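Local coordinates for uncharacterized protein YP_928783.1 (Shewanella amazonensis SB2B, PDB 3KE2), which is of unknown function but, as a small winged helix-turn-helix protein that pairs into a dimer, probably binds DNA, at residues 20-25 with 55-60. Sequence-based numbering, arbitrary orientation. Where two conformers were deposited one is given.
Sequences LRKLYL and ASFADI
Phe57 and Ile60 press against Lys22, Leu23 and Leu25 where the first helix of a winged helix-turn-helix domain, 14-31, meets the turn that leads from helix 47-55 to the first wing strand, 63-67. The tight part is the buried, apolar floor. The CE1-CZ end of the Phe57 ring comes down on the helix surface at Lys22 and Leu25, residues one turn apart. Leu25 CB lies at the ring edge, in its plane, 3.8 Å from Phe57 CZ, while Lys22 CB sits off the plane, 3.8 Å from Phe57 CE1. The backbone O of Lys22 also comes obliquely up to this end of the ring. Ala26 and Met29, farther along the same helix, pack on Phe57 too. Nearer the start of the helix, the CD1 methyl of Ile60 meets CD1 of Leu23 at 3.6 Å; the CG1 branch of Ile60, set between its backbone N and carbonyl carbon (chi1 65°) and then extended, carries CD1 to the helix. Phe19 of this chain and Phe19 of the second subunit both pack on Ile60, joining this floor to the dimer interface. Backbone hydrogen bonds from Asp59 N to Ser56 O and from Ile60 N to Phe57 O hold the turn.

The partly exposed side is looser and polar. There the Lys22 chain leaves the floor at CB and reaches out to Ser56, its CD and CE beside OG. Ser56 OG is hydrogen-bonded to Ala53 O in the preceding helix as well as to the lysine. Asp59 OD2, 5.7 Å from Lys22 NZ, may add a mild attraction. A bend at the last torsion of the lysine (chi4 -56°) brings NZ to Ser56 OG, to which it donates a 2.8 Å hydrogen bond.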
loop_
_atom_site.group_PDB
_atom_site.type_symbol
_atom_site.label_atom_id
_atom_site.label_comp_id
_atom_site.label_asym_id
_atom_site.label_seq_id
_atom_site.Cartn_x
_atom_site.Cartn_y
_atom_site.Cartn_z
ATOM N N LEU A 20 -3.556 -4.417 -4.393
ATOM C CA LEU A 20 -2.731 -4.962 -5.449
ATOM C C LEU A 20 -3.154 -4.404 -6.827
ATOM O O LEU A 20 -2.329 -4.311 -7.747
ATOM C CB LEU A 20 -2.784 -6.493 -5.435
ATOM C CG LEU A 20 -2.182 -7.210 -4.214
ATOM C CD1 LEU A 20 -2.540 -8.669 -4.275
ATOM C CD2 LEU A 20 -0.664 -7.031 -4.103
ATOM N N ARG A 21 -4.432 -4.039 -6.967
ATOM C CA ARG A 21 -4.947 -3.462 -8.199
ATOM C C ARG A 21 -4.238 -2.154 -8.444
ATOM O O ARG A 21 -3.815 -1.847 -9.556
ATOM C CB ARG A 21 -6.469 -3.226 -8.099
ATOM C CG ARG A 21 -7.138 -2.610 -9.368
ATOM C CD ARG A 21 -8.682 -2.416 -9.230
ATOM N NE ARG A 21 -9.386 -3.638 -8.820
ATOM C CZ ARG A 21 -9.942 -3.816 -7.625
ATOM N NH1 ARG A 21 -9.940 -2.824 -6.757
ATOM N NH2 ARG A 21 -10.550 -4.955 -7.323
ATOM N N LYS A 22 -4.100 -1.364 -7.378
ATOM C CA LYS A 22 -3.454 -0.066 -7.524
ATOM C C LYS A 22 -1.998 -0.284 -7.868
ATOM O O LYS A 22 -1.476 0.407 -8.731
ATOM C CB LYS A 22 -3.602 0.822 -6.270
ATOM C CG LYS A 22 -5.057 0.964 -5.735
ATOM C CD LYS A 22 -5.149 1.889 -4.488
ATOM C CE LYS A 22 -6.321 1.508 -3.514
ATOM N NZ LYS A 22 -7.673 1.458 -4.116
ATOM N N LEU A 23 -1.335 -1.250 -7.235
ATOM C CA LEU A 23 0.091 -1.480 -7.548
ATOM C C LEU A 23 0.313 -1.991 -8.948
ATOM O O LEU A 23 1.330 -1.671 -9.585
ATOM C CB LEU A 23 0.754 -2.440 -6.558
ATOM C CG LEU A 23 1.412 -1.875 -5.306
ATOM C CD1 LEU A 23 0.640 -0.774 -4.686
ATOM C CD2 LEU A 23 1.606 -3.042 -4.329
ATOM N N TYR A 24 -0.638 -2.793 -9.422
ATOM C CA TYR A 24 -0.554 -3.386 -10.756
ATOM C C TYR A 24 -0.721 -2.305 -11.808
ATOM O O TYR A 24 0.044 -2.257 -12.800
ATOM C CB TYR A 24 -1.597 -4.490 -10.946
ATOM C CG TYR A 24 -1.447 -5.208 -12.259
ATOM C CD1 TYR A 24 -0.392 -6.082 -12.479
ATOM C CD2 TYR A 24 -2.354 -5.029 -13.273
ATOM C CE1 TYR A 24 -0.240 -6.751 -13.707
ATOM C CE2 TYR A 24 -2.213 -5.685 -14.490
ATOM C CZ TYR A 24 -1.154 -6.543 -14.703
ATOM O OH TYR A 24 -1.040 -7.195 -15.922
ATOM N N LEU A 25 -1.717 -1.443 -11.614
ATOM C CA LEU A 25 -1.925 -0.352 -12.567
ATOM C C LEU A 25 -0.671 0.528 -12.608
ATOM O O LEU A 25 -0.131 0.833 -13.677
ATOM C CB LEU A 25 -3.144 0.470 -12.208
ATOM C CG LEU A 25 -4.466 -0.180 -12.482
ATOM C CD1 LEU A 25 -5.571 0.789 -12.133
ATOM C CD2 LEU A 25 -4.496 -0.535 -13.934
ATOM N N ALA A 55 -7.997 7.188 -8.937
ATOM C CA ALA A 55 -8.396 8.241 -8.021
ATOM C C ALA A 55 -7.852 7.994 -6.633
ATOM O O ALA A 55 -7.547 8.940 -5.935
ATOM C CB ALA A 55 -9.929 8.379 -7.965
ATOM N N SER A 56 -7.709 6.735 -6.234
ATOM C CA SER A 56 -7.241 6.430 -4.883
ATOM C C SER A 56 -5.715 6.160 -4.739
ATOM O O SER A 56 -5.266 5.743 -3.684
ATOM C CB SER A 56 -8.066 5.253 -4.302
ATOM O OG SER A 56 -7.874 4.071 -5.071
ATOM N N PHE A 57 -4.915 6.400 -5.766
ATOM C CA PHE A 57 -3.461 6.211 -5.616
ATOM C C PHE A 57 -2.937 7.106 -4.499
ATOM O O PHE A 57 -2.053 6.716 -3.738
ATOM C CB PHE A 57 -2.709 6.525 -6.917
ATOM C CG PHE A 57 -2.699 5.411 -7.939
ATOM C CD1 PHE A 57 -3.687 4.455 -7.989
ATOM C CD2 PHE A 57 -1.761 5.438 -8.971
ATOM C CE1 PHE A 57 -3.669 3.470 -8.966
ATOM C CE2 PHE A 57 -1.762 4.464 -9.983
ATOM C CZ PHE A 57 -2.708 3.492 -9.973
ATOM N N ALA A 58 -3.477 8.316 -4.415
ATOM C CA ALA A 58 -3.063 9.264 -3.388
ATOM C C ALA A 58 -3.224 8.639 -1.994
ATOM O O ALA A 58 -2.433 8.934 -1.095
ATOM C CB ALA A 58 -3.852 10.549 -3.511
ATOM N N ASP A 59 -4.230 7.765 -1.823
ATOM C CA ASP A 59 -4.473 7.083 -0.540
ATOM C C ASP A 59 -3.269 6.273 -0.066
ATOM O O ASP A 59 -3.083 6.089 1.139
ATOM C CB ASP A 59 -5.688 6.119 -0.605
ATOM C CG ASP A 59 -7.058 6.842 -0.717
ATOM O OD1 ASP A 59 -7.107 8.096 -0.617
ATOM O OD2 ASP A 59 -8.091 6.128 -0.870
ATOM N N ILE A 60 -2.463 5.772 -0.997
ATOM C CA ILE A 60 -1.303 4.968 -0.627
ATOM C C ILE A 60 0.011 5.664 -0.975
ATOM O O ILE A 60 1.053 5.033 -1.013
ATOM C CB ILE A 60 -1.389 3.533 -1.243
ATOM C CG1 ILE A 60 -1.330 3.532 -2.778
ATOM C CG2 ILE A 60 -2.687 2.842 -0.729
ATOM C CD1 ILE A 60 -1.056 2.122 -3.410
#